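Local coordinates for protein Ulp1-like SUMO protease (Chaetomium thermophilum, PDB 6DG4) that probably removes SUMO from modified proteins through its C-terminal catalytic domain, the part present here, as a cysteine protease of the Ulp1 (C48) family, at residues Glu17-Arg22 with Gly246-Asp251; Asn121-Asp126 with Gly146-Ser151; Thr206-Ile211 with Pro229-Arg234. All coordinates share one frame; numbering follows the deposited sequence.

Contact 1. Residues Glu17-Arg22 with Gly246-Asp251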
loop_
_atom_site.group_PDB
_atom_site.type_symbol
_atom_site.label_atom_id
_atom_site.label_comp_id
_atom_site.label_asym_id
_atom_site.label_seq_id
_atom_site.Cartn_x
_atom_site.Cartn_y
_atom_site.Cartn_z
ATOM N N GLU A 17 6.508 -9.239 23.630
ATOM C CA GLU A 17 6.647 -10.691 23.663
ATOM C C GLU A 17 5.349 -11.384 23.260
ATOM O O GLU A 17 5.378 -12.408 22.568
ATOM C CB GLU A 17 7.133 -11.147 25.039
ATOM C CG GLU A 17 8.645 -11.011 25.195
ATOM C CD GLU A 17 9.154 -11.328 26.591
ATOM O OE1 GLU A 17 8.528 -12.148 27.298
ATOM O OE2 GLU A 17 10.193 -10.751 26.977
ATOM N N GLU A 18 4.199 -10.835 23.667
ATOM C CA GLU A 18 2.923 -11.431 23.274
ATOM C C GLU A 18 2.787 -11.467 21.756
ATOM O O GLU A 18 2.403 -12.490 21.180
ATOM C CB GLU A 18 1.753 -10.653 23.896
ATOM C CG GLU A 18 0.342 -11.080 23.415
ATOM C CD GLU A 18 -0.523 -9.933 22.858
ATOM O OE1 GLU A 18 -0.708 -8.884 23.525
ATOM O OE2 GLU A 18 -1.041 -10.103 21.734
ATOM N N TRP A 19 3.088 -10.357 21.084
ATOM C CA TRP A 19 2.913 -10.337 19.635
ATOM C C TRP A 19 3.982 -11.162 18.927
ATOM O O TRP A 19 3.694 -11.821 17.922
ATOM C CB TRP A 19 2.852 -8.905 19.118
ATOM C CG TRP A 19 1.486 -8.327 19.263
ATOM C CD1 TRP A 19 1.110 -7.317 20.092
ATOM C CD2 TRP A 19 0.305 -8.740 18.570
ATOM N NE1 TRP A 19 -0.231 -7.068 19.954
ATOM C CE2 TRP A 19 -0.751 -7.932 19.026
ATOM C CE3 TRP A 19 0.040 -9.714 17.603
ATOM C CZ2 TRP A 19 -2.052 -8.060 18.547
ATOM C CZ3 TRP A 19 -1.251 -9.838 17.127
ATOM C CH2 TRP A 19 -2.280 -9.018 17.599
ATOM N N ARG A 20 5.225 -11.129 19.413
ATOM C CA ARG A 20 6.246 -11.998 18.838
ATOM C C ARG A 20 5.815 -13.454 18.927
ATOM O O ARG A 20 5.918 -14.211 17.953
ATOM C CB ARG A 20 7.576 -11.802 19.559
ATOM C CG ARG A 20 8.212 -10.464 19.318
ATOM C CD ARG A 20 9.316 -10.204 20.328
ATOM N NE ARG A 20 10.288 -11.291 20.380
ATOM C CZ ARG A 20 11.120 -11.502 21.396
ATOM N NH1 ARG A 20 11.094 -10.705 22.457
ATOM N NH2 ARG A 20 11.975 -12.516 21.355
ATOM N N SER A 21 5.315 -13.863 20.097
ATOM C CA SER A 21 4.890 -15.244 20.273
ATOM C C SER A 21 3.715 -15.579 19.369
ATOM O O SER A 21 3.637 -16.688 18.832
ATOM C CB SER A 21 4.514 -15.469 21.736
ATOM O OG SER A 21 5.662 -15.440 22.559
ATOM N N ARG A 22 2.789 -14.638 19.192
ATOM C CA ARG A 22 1.625 -14.890 18.351
ATOM C C ARG A 22 2.035 -15.047 16.895
ATOM O O ARG A 22 1.528 -15.928 16.190
ATOM C CB ARG A 22 0.642 -13.738 18.536
ATOM C CG ARG A 22 -0.733 -13.965 17.983
ATOM C CD ARG A 22 -1.717 -13.149 18.800
ATOM N NE ARG A 22 -2.904 -12.810 18.039
ATOM C CZ ARG A 22 -3.823 -11.946 18.447
ATOM N NH1 ARG A 22 -3.673 -11.314 19.609
ATOM N NH2 ARG A 22 -4.874 -11.702 17.676
ATOM N N GLY A 246 -6.386 -0.789 17.582
ATOM C CA GLY A 246 -5.983 -1.341 18.862
ATOM C C GLY A 246 -4.502 -1.116 19.069
ATOM O O GLY A 246 -4.009 0.010 18.966
ATOM N N ASP A 247 -3.765 -2.199 19.333
ATOM C CA ASP A 247 -2.335 -2.061 19.563
ATOM C C ASP A 247 -1.632 -1.455 18.359
ATOM O O ASP A 247 -0.571 -0.843 18.509
ATOM C CB ASP A 247 -1.696 -3.418 19.851
ATOM C CG ASP A 247 -2.019 -3.949 21.222
ATOM O OD1 ASP A 247 -2.927 -3.438 21.909
ATOM O OD2 ASP A 247 -1.326 -4.902 21.613
ATOM N N PHE A 248 -2.195 -1.625 17.162
ATOM C CA PHE A 248 -1.537 -1.211 15.928
ATOM C C PHE A 248 -2.219 -0.025 15.261
ATOM O O PHE A 248 -2.014 0.214 14.070
ATOM C CB PHE A 248 -1.374 -2.406 14.983
ATOM C CG PHE A 248 -0.571 -3.518 15.594
ATOM C CD1 PHE A 248 0.729 -3.287 16.006
ATOM C CD2 PHE A 248 -1.118 -4.768 15.809
ATOM C CE1 PHE A 248 1.473 -4.281 16.603
ATOM C CE2 PHE A 248 -0.371 -5.768 16.406
ATOM C CZ PHE A 248 0.918 -5.522 16.805
ATOM N N THR A 249 -2.993 0.753 16.009
ATOM C CA THR A 249 -3.466 2.009 15.456
ATOM C C THR A 249 -2.280 2.854 14.998
ATOM O O THR A 249 -1.190 2.813 15.579
ATOM C CB THR A 249 -4.310 2.778 16.469
ATOM O OG1 THR A 249 -4.799 3.970 15.842
ATOM C CG2 THR A 249 -3.501 3.146 17.706
ATOM N N LEU A 250 -2.498 3.602 13.921
ATOM C CA LEU A 250 -1.507 4.530 13.397
ATOM C C LEU A 250 -1.705 5.946 13.938
ATOM O O LEU A 250 -1.059 6.877 13.450
ATOM C CB LEU A 250 -1.524 4.498 11.861
ATOM C CG LEU A 250 -1.126 3.156 11.222
ATOM C CD1 LEU A 250 -1.510 3.092 9.747
ATOM C CD2 LEU A 250 0.368 2.869 11.383
ATOM N N ASP A 251 -2.549 6.111 14.968
ATOM C CA ASP A 251 -2.892 7.436 15.480
ATOM C C ASP A 251 -1.664 8.257 15.872
ATOM O O ASP A 251 -1.641 9.476 15.675
ATOM C CB ASP A 251 -3.805 7.312 16.704
ATOM C CG ASP A 251 -5.260 7.033 16.347
ATOM O OD1 ASP A 251 -5.639 7.027 15.151
ATOM O OD2 ASP A 251 -6.036 6.819 17.301
HETATM O O HOH W 1 -2.537 -6.768 23.166
#

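Contact 2. Residues Asn121-Asp126 with Gly146-Ser151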
loop_
_atom_site.group_PDB
_atom_site.type_symbol
_atom_site.label_atom_id
_atom_site.label_comp_id
_atom_site.label_asym_id
_atom_site.label_seq_id
_atom_site.Cartn_x
_atom_site.Cartn_y
_atom_site.Cartn_z
ATOM N N ASN A 121 -16.388 12.035 -7.040
ATOM C CA ASN A 121 -15.649 12.141 -5.790
ATOM C C ASN A 121 -14.137 12.120 -5.974
ATOM O O ASN A 121 -13.408 12.199 -4.981
ATOM C CB ASN A 121 -16.065 11.032 -4.812
ATOM C CG ASN A 121 -15.555 9.666 -5.226
ATOM O OD1 ASN A 121 -15.833 9.206 -6.328
ATOM N ND2 ASN A 121 -14.803 9.011 -4.342
ATOM N N PHE A 122 -13.651 12.039 -7.215
ATOM C CA PHE A 122 -12.225 11.831 -7.453
ATOM C C PHE A 122 -11.360 12.855 -6.724
ATOM O O PHE A 122 -10.416 12.493 -6.014
ATOM C CB PHE A 122 -11.942 11.850 -8.957
ATOM C CG PHE A 122 -10.540 11.462 -9.303
ATOM C CD1 PHE A 122 -10.183 10.131 -9.375
ATOM C CD2 PHE A 122 -9.574 12.425 -9.549
ATOM C CE1 PHE A 122 -8.895 9.763 -9.685
ATOM C CE2 PHE A 122 -8.284 12.062 -9.861
ATOM C CZ PHE A 122 -7.944 10.723 -9.924
ATOM N N LEU A 123 -11.649 14.143 -6.906
ATOM C CA LEU A 123 -10.829 15.180 -6.287
ATOM C C LEU A 123 -10.989 15.242 -4.773
ATOM O O LEU A 123 -10.168 15.886 -4.113
ATOM C CB LEU A 123 -11.128 16.544 -6.917
ATOM C CG LEU A 123 -10.812 16.663 -8.407
ATOM C CD1 LEU A 123 -11.176 18.049 -8.908
ATOM C CD2 LEU A 123 -9.349 16.381 -8.679
ATOM N N ASP A 124 -12.010 14.591 -4.214
ATOM C CA ASP A 124 -12.198 14.511 -2.771
ATOM C C ASP A 124 -11.335 13.428 -2.138
ATOM O O ASP A 124 -11.165 13.422 -0.917
ATOM C CB ASP A 124 -13.683 14.238 -2.482
ATOM C CG ASP A 124 -13.991 14.097 -0.994
ATOM O OD1 ASP A 124 -13.846 15.096 -0.260
ATOM O OD2 ASP A 124 -14.408 12.997 -0.563
ATOM N N ILE A 125 -10.789 12.514 -2.926
ATOM C CA ILE A 125 -9.886 11.498 -2.400
ATOM C C ILE A 125 -8.535 12.144 -2.127
ATOM O O ILE A 125 -8.042 12.932 -2.943
ATOM C CB ILE A 125 -9.746 10.355 -3.421
ATOM C CG1 ILE A 125 -11.110 9.740 -3.748
ATOM C CG2 ILE A 125 -8.787 9.291 -2.909
ATOM C CD1 ILE A 125 -11.073 8.771 -4.931
ATOM N N ASP A 126 -7.913 11.797 -0.994
ATOM C CA ASP A 126 -6.554 12.250 -0.716
ATOM C C ASP A 126 -5.485 11.342 -1.324
ATOM O O ASP A 126 -4.475 11.838 -1.836
ATOM C CB ASP A 126 -6.290 12.304 0.791
ATOM C CG ASP A 126 -7.041 13.418 1.491
ATOM O OD1 ASP A 126 -7.466 14.397 0.842
ATOM O OD2 ASP A 126 -7.195 13.311 2.721
ATOM N N GLY A 146 -6.097 15.628 -4.436
ATOM C CA GLY A 146 -6.138 16.984 -3.912
ATOM C C GLY A 146 -4.905 17.784 -4.272
ATOM O O GLY A 146 -4.961 19.015 -4.368
ATOM N N ARG A 147 -3.776 17.107 -4.465
ATOM C CA ARG A 147 -2.533 17.754 -4.858
ATOM C C ARG A 147 -2.333 17.781 -6.362
ATOM O O ARG A 147 -1.403 18.441 -6.837
ATOM C CB ARG A 147 -1.358 17.040 -4.193
ATOM C CG ARG A 147 -1.439 17.164 -2.692
ATOM C CD ARG A 147 -0.263 16.591 -1.981
ATOM N NE ARG A 147 -0.582 16.463 -0.567
ATOM C CZ ARG A 147 -0.388 17.411 0.344
ATOM N NH1 ARG A 147 0.143 18.581 0.013
ATOM N NH2 ARG A 147 -0.723 17.173 1.600
ATOM N N ARG A 148 -3.189 17.090 -7.110
ATOM C CA ARG A 148 -3.066 16.977 -8.558
ATOM C C ARG A 148 -1.711 16.377 -8.937
ATOM O O ARG A 148 -1.035 16.851 -9.849
ATOM C CB ARG A 148 -3.309 18.308 -9.277
ATOM C CG ARG A 148 -4.541 19.088 -8.828
ATOM C CD ARG A 148 -5.874 18.423 -9.176
ATOM N NE ARG A 148 -6.951 19.388 -8.996
ATOM C CZ ARG A 148 -7.583 19.625 -7.852
ATOM N NH1 ARG A 148 -7.281 18.946 -6.764
ATOM N NH2 ARG A 148 -8.515 20.566 -7.798
ATOM N N THR A 149 -1.321 15.308 -8.242
ATOM C CA THR A 149 -0.064 14.648 -8.556
ATOM C C THR A 149 -0.250 13.153 -8.764
ATOM O O THR A 149 -1.158 12.525 -8.209
ATOM C CB THR A 149 1.021 14.866 -7.483
ATOM O OG1 THR A 149 0.621 14.275 -6.240
ATOM C CG2 THR A 149 1.289 16.347 -7.301
ATOM N N VAL A 150 0.646 12.597 -9.572
ATOM C CA VAL A 150 0.835 11.159 -9.666
ATOM C C VAL A 150 2.287 10.862 -9.327
ATOM O O VAL A 150 3.185 11.668 -9.602
ATOM C CB VAL A 150 0.478 10.589 -11.056
ATOM C CG1 VAL A 150 -0.949 10.980 -11.452
ATOM C CG2 VAL A 150 1.481 11.048 -12.111
ATOM N N SER A 151 2.516 9.687 -8.747
ATOM C CA SER A 151 3.853 9.279 -8.357
ATOM C C SER A 151 3.999 7.775 -8.523
ATOM O O SER A 151 3.029 7.020 -8.422
ATOM C CB SER A 151 4.166 9.622 -6.893
ATOM O OG SER A 151 3.992 11.003 -6.628
HETATM O O HOH W 2 -9.157 18.386 -4.203
HETATM O O HOH W 3 -4.367 14.547 -2.400
#

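Contact 3. Residues Thr206-Ile211 with Pro229-Arg234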
loop_
_atom_site.group_PDB
_atom_site.type_symbol
_atom_site.label_atom_id
_atom_site.label_comp_id
_atom_site.label_asym_id
_atom_site.label_seq_id
_atom_site.Cartn_x
_atom_site.Cartn_y
_atom_site.Cartn_z
ATOM N N THR A 206 7.105 -1.765 -0.663
ATOM C CA THR A 206 5.837 -1.289 -1.216
ATOM C C THR A 206 4.824 -1.024 -0.105
ATOM O O THR A 206 4.186 0.036 -0.072
ATOM C CB THR A 206 5.321 -2.313 -2.234
ATOM O OG1 THR A 206 6.193 -2.338 -3.372
ATOM C CG2 THR A 206 3.917 -2.004 -2.724
ATOM N N ILE A 207 4.668 -1.969 0.825
ATOM C CA ILE A 207 3.735 -1.773 1.933
ATOM C C ILE A 207 4.165 -0.589 2.792
ATOM O O ILE A 207 3.340 0.228 3.220
ATOM C CB ILE A 207 3.631 -3.058 2.777
ATOM C CG1 ILE A 207 2.923 -4.175 2.012
ATOM C CG2 ILE A 207 2.906 -2.778 4.097
ATOM C CD1 ILE A 207 3.121 -5.551 2.639
ATOM N N THR A 208 5.460 -0.504 3.100
ATOM C CA THR A 208 5.922 0.517 4.035
ATOM C C THR A 208 5.812 1.903 3.417
ATOM O O THR A 208 5.430 2.863 4.098
ATOM C CB THR A 208 7.348 0.199 4.489
ATOM O OG1 THR A 208 7.386 -1.115 5.061
ATOM C CG2 THR A 208 7.814 1.186 5.544
ATOM N N ASN A 209 6.132 2.026 2.125
ATOM C CA ASN A 209 5.942 3.295 1.435
ATOM C C ASN A 209 4.470 3.678 1.388
ATOM O O ASN A 209 4.128 4.864 1.457
ATOM C CB ASN A 209 6.539 3.234 0.030
ATOM C CG ASN A 209 8.050 3.285 0.050
ATOM O OD1 ASN A 209 8.649 3.787 1.000
ATOM N ND2 ASN A 209 8.674 2.758 -0.989
ATOM N N ALA A 210 3.585 2.688 1.258
ATOM C CA ALA A 210 2.153 2.966 1.274
ATOM C C ALA A 210 1.704 3.482 2.638
ATOM O O ALA A 210 0.892 4.412 2.713
ATOM C CB ALA A 210 1.368 1.720 0.861
ATOM N N ILE A 211 2.224 2.902 3.728
ATOM C CA ILE A 211 1.912 3.425 5.055
ATOM C C ILE A 211 2.329 4.885 5.139
ATOM O O ILE A 211 1.562 5.753 5.569
ATOM C CB ILE A 211 2.606 2.603 6.155
ATOM C CG1 ILE A 211 2.088 1.166 6.216
ATOM C CG2 ILE A 211 2.420 3.295 7.510
ATOM C CD1 ILE A 211 2.882 0.278 7.170
ATOM N N PRO A 229 13.337 -7.019 8.038
ATOM C CA PRO A 229 12.978 -8.292 8.694
ATOM C C PRO A 229 12.016 -8.096 9.852
ATOM O O PRO A 229 11.048 -8.853 10.007
ATOM C CB PRO A 229 14.335 -8.854 9.129
ATOM C CG PRO A 229 15.282 -8.330 8.082
ATOM C CD PRO A 229 14.795 -6.919 7.818
ATOM N N LEU A 230 12.237 -7.060 10.654
ATOM C CA LEU A 230 11.297 -6.744 11.720
ATOM C C LEU A 230 9.960 -6.272 11.160
ATOM O O LEU A 230 8.900 -6.634 11.682
ATOM C CB LEU A 230 11.919 -5.686 12.621
ATOM C CG LEU A 230 11.010 -5.032 13.647
ATOM C CD1 LEU A 230 10.403 -6.070 14.577
ATOM C CD2 LEU A 230 11.833 -3.993 14.408
ATOM N N GLN A 231 9.983 -5.466 10.101
ATOM C CA GLN A 231 8.732 -5.000 9.514
ATOM C C GLN A 231 7.874 -6.160 9.027
ATOM O O GLN A 231 6.642 -6.082 9.091
ATOM C CB GLN A 231 9.037 -4.036 8.373
ATOM C CG GLN A 231 7.821 -3.416 7.698
ATOM C CD GLN A 231 7.071 -2.413 8.542
ATOM O OE1 GLN A 231 7.005 -2.512 9.769
ATOM N NE2 GLN A 231 6.473 -1.437 7.869
ATOM N N ARG A 232 8.488 -7.246 8.549
ATOM C CA ARG A 232 7.706 -8.422 8.180
ATOM C C ARG A 232 6.925 -8.957 9.374
ATOM O O ARG A 232 5.763 -9.351 9.237
ATOM C CB ARG A 232 8.614 -9.510 7.612
ATOM C CG ARG A 232 9.244 -9.144 6.287
ATOM C CD ARG A 232 10.437 -10.042 6.001
ATOM N NE ARG A 232 11.072 -9.686 4.737
ATOM C CZ ARG A 232 10.741 -10.205 3.560
ATOM N NH1 ARG A 232 9.774 -11.106 3.475
ATOM N NH2 ARG A 232 11.362 -9.798 2.461
ATOM N N GLN A 233 7.564 -9.007 10.549
ATOM C CA GLN A 233 6.878 -9.467 11.749
ATOM C C GLN A 233 5.744 -8.525 12.123
ATOM O O GLN A 233 4.674 -8.971 12.557
ATOM C CB GLN A 233 7.846 -9.540 12.924
ATOM C CG GLN A 233 8.920 -10.553 12.810
ATOM C CD GLN A 233 9.695 -10.635 14.109
ATOM O OE1 GLN A 233 9.691 -11.656 14.802
ATOM N NE2 GLN A 233 10.339 -9.542 14.462
ATOM N N ARG A 234 5.974 -7.216 11.987
ATOM C CA ARG A 234 4.940 -6.244 12.321
ATOM C C ARG A 234 3.759 -6.348 11.369
ATOM O O ARG A 234 2.603 -6.272 11.798
ATOM C CB ARG A 234 5.529 -4.835 12.304
ATOM C CG ARG A 234 6.609 -4.616 13.371
ATOM C CD ARG A 234 7.059 -3.152 13.448
ATOM N NE ARG A 234 5.908 -2.318 13.762
ATOM C CZ ARG A 234 5.356 -2.204 14.967
ATOM N NH1 ARG A 234 5.859 -2.830 16.026
ATOM N NH2 ARG A 234 4.276 -1.461 15.111
#

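Contact 1. Residues Glu17-Arg22 with Gly246-Asp251
An edge-to-face aromatic pair between Trp19 and Phe248 joins the N-terminal helix 17-27 to the loop that follows helix 228-241. Trp19 has CG beside its backbone N (chi1 -83°), which aims the indole at the 246-251 loop. Phe248 directs its edge at the face of the indole: its ring centroid lies 4.6 Å from that of the five-membered ring of Trp19, with the planes at 59°. The closest approach is Phe248 CE2 to Trp19 CE2, 3.4 Å, and Phe248 CZ sits over the pyrrole part. The opposite face of the indole is occupied by the Glu18 carboxylate, placing Trp19 between an aromatic edge and an anionic group. Its rim is held too: Trp19 NE1 donates to Asp247 OD2 over 2.9 Å at 166°. The acceptor lies in the indole plane, but the N-H reaches OD2 on its anti side, tilted from the carboxylate plane. That straight bond should help fix the rotation of the indole. A water donates to Asp247 OD2 (2.7 Å) and to Glu18 OE1 (2.8 Å), bridging two carboxylates that would otherwise probably repel each other. Glu18 OE2 also forms a salt bridge with Arg22 NH1 at 3.6 Å, which probably tempers the charge further. Trp19 and Phe248 both rest on Ala237 and Asn241. The arrangement is a T-shaped aromatic stack with a tryptophan-to-aspartate hydrogen bond, joining parts near the two ends of the chain.

Contact 2. Residues Asn121-Asp126 with Gly146-Ser151
Leu123 lays its two methyl groups over one face of the Arg148 guanidinium, and the side chains cross at about a right angle. CD2 of Leu123 is 3.8 Å from Arg148 CZ and stands over the plane, displaced toward its rim, while Leu123 CD1 reaches Arg148 NH2 at 3.8 Å. In Leu123, CG lies beside the backbone N and CD1 is anti to CA, which leaves CD1 at NH2 and CD2, the other branch, over CZ and NH1. The Arg148 chain bends at chi2 (-68°), and Gly146 CA lies at the guanidinium edge, in its plane. In this pose Arg148 NH1 donates to the carbonyl of Pro145, its strongest polar partner. NH1 also donates to a water at 3.2 Å, and this water in turn donates a hydrogen bond to Leu123 O at 2.7 Å. The apolar contact over the face is therefore flanked by a water bridge from the same guanidinium to the leucine backbone. A second water donates to Asp126 O at 2.8 Å and weakly accepts from Gly146 N at 2.9 Å, linking the two backbones. On the leucine side, Asp124 N bonds to Asn121 O and Ile125 N to Phe122 O, two successive turn bonds leading into strand 127-134. On the other, Gly146 and Arg147 have the backbone angles of a type I turn, and Arg148 takes the left-handed conformation, phi 58° and psi 46°. With Thr149 it faces Arg144, the G1 beta bulge of a beta hairpin between strands 137-144 and 149-153.

Contact 3. Residues Thr206-Ile211 with Pro229-Arg234
Thr208 OG1 is gripped by two groups: it donates to the carbonyl of Val204, one helical turn back, and accepts from Gln231 NE2 at 3.0 Å. The N-H of Gln231 points almost straight at the oxygen, 159°, and the hydroxyl lies close to the amide plane, 14° out of it. Gln231 holds CG anti to its backbone N, and its bend at chi2 (70°) swings the amide toward helix 202-215, NE2 foremost. Its aliphatic part follows, with Gln231 CG 3.5 Å from Thr208 OG1. Two methyls lie near the nitrogen: Thr208 CG2 is 3.8 Å from Gln231 NE2, and Ile211 CD1 is 4.0 Å from it. The helices stand 8.3 Å apart at the CA atoms of Thr208 and Gln231, and all three touching residues are buried. Were a leucine to replace Gln231, the Thr208 hydroxyl would probably keep its Val204 bond but lose the incoming N-H, leaving its acceptor side without that mate. Helix 202-215 also packs on strand 137-144 through Thr206 and Ala210, and on helix 62-80 through Ile207, Ala210 and Ile211. The result is buried helix-helix packing inside the papain-like (clan CA) catalytic domain of the Ulp1 family.

How the contacts relate
Contacts 1 and 3 are neighbours, with centres 14 Å apart. They meet where Phe248 CD1 of contact 1 packs 4.1 Å from Arg234 NH2 of contact 3. Helix 228-241 serves both: Gln231 faces helix 202-215, while Ala237 and Asn241, further along, receive Trp19 and Phe248. Contact 2 stands apart, on the other side of the chain's centre, its own centre about 32 Å from that of contact 1 and about 24 Å from that of contact 3. Strand 137-144 links the regions of contacts 2 and 3: it is one strand of the hairpin of contact 2 and carries Leu140, against which helix 202-215 packs. Along the sequence, contact 1 encloses the other two, and contact 2 closes before contact 3 opens.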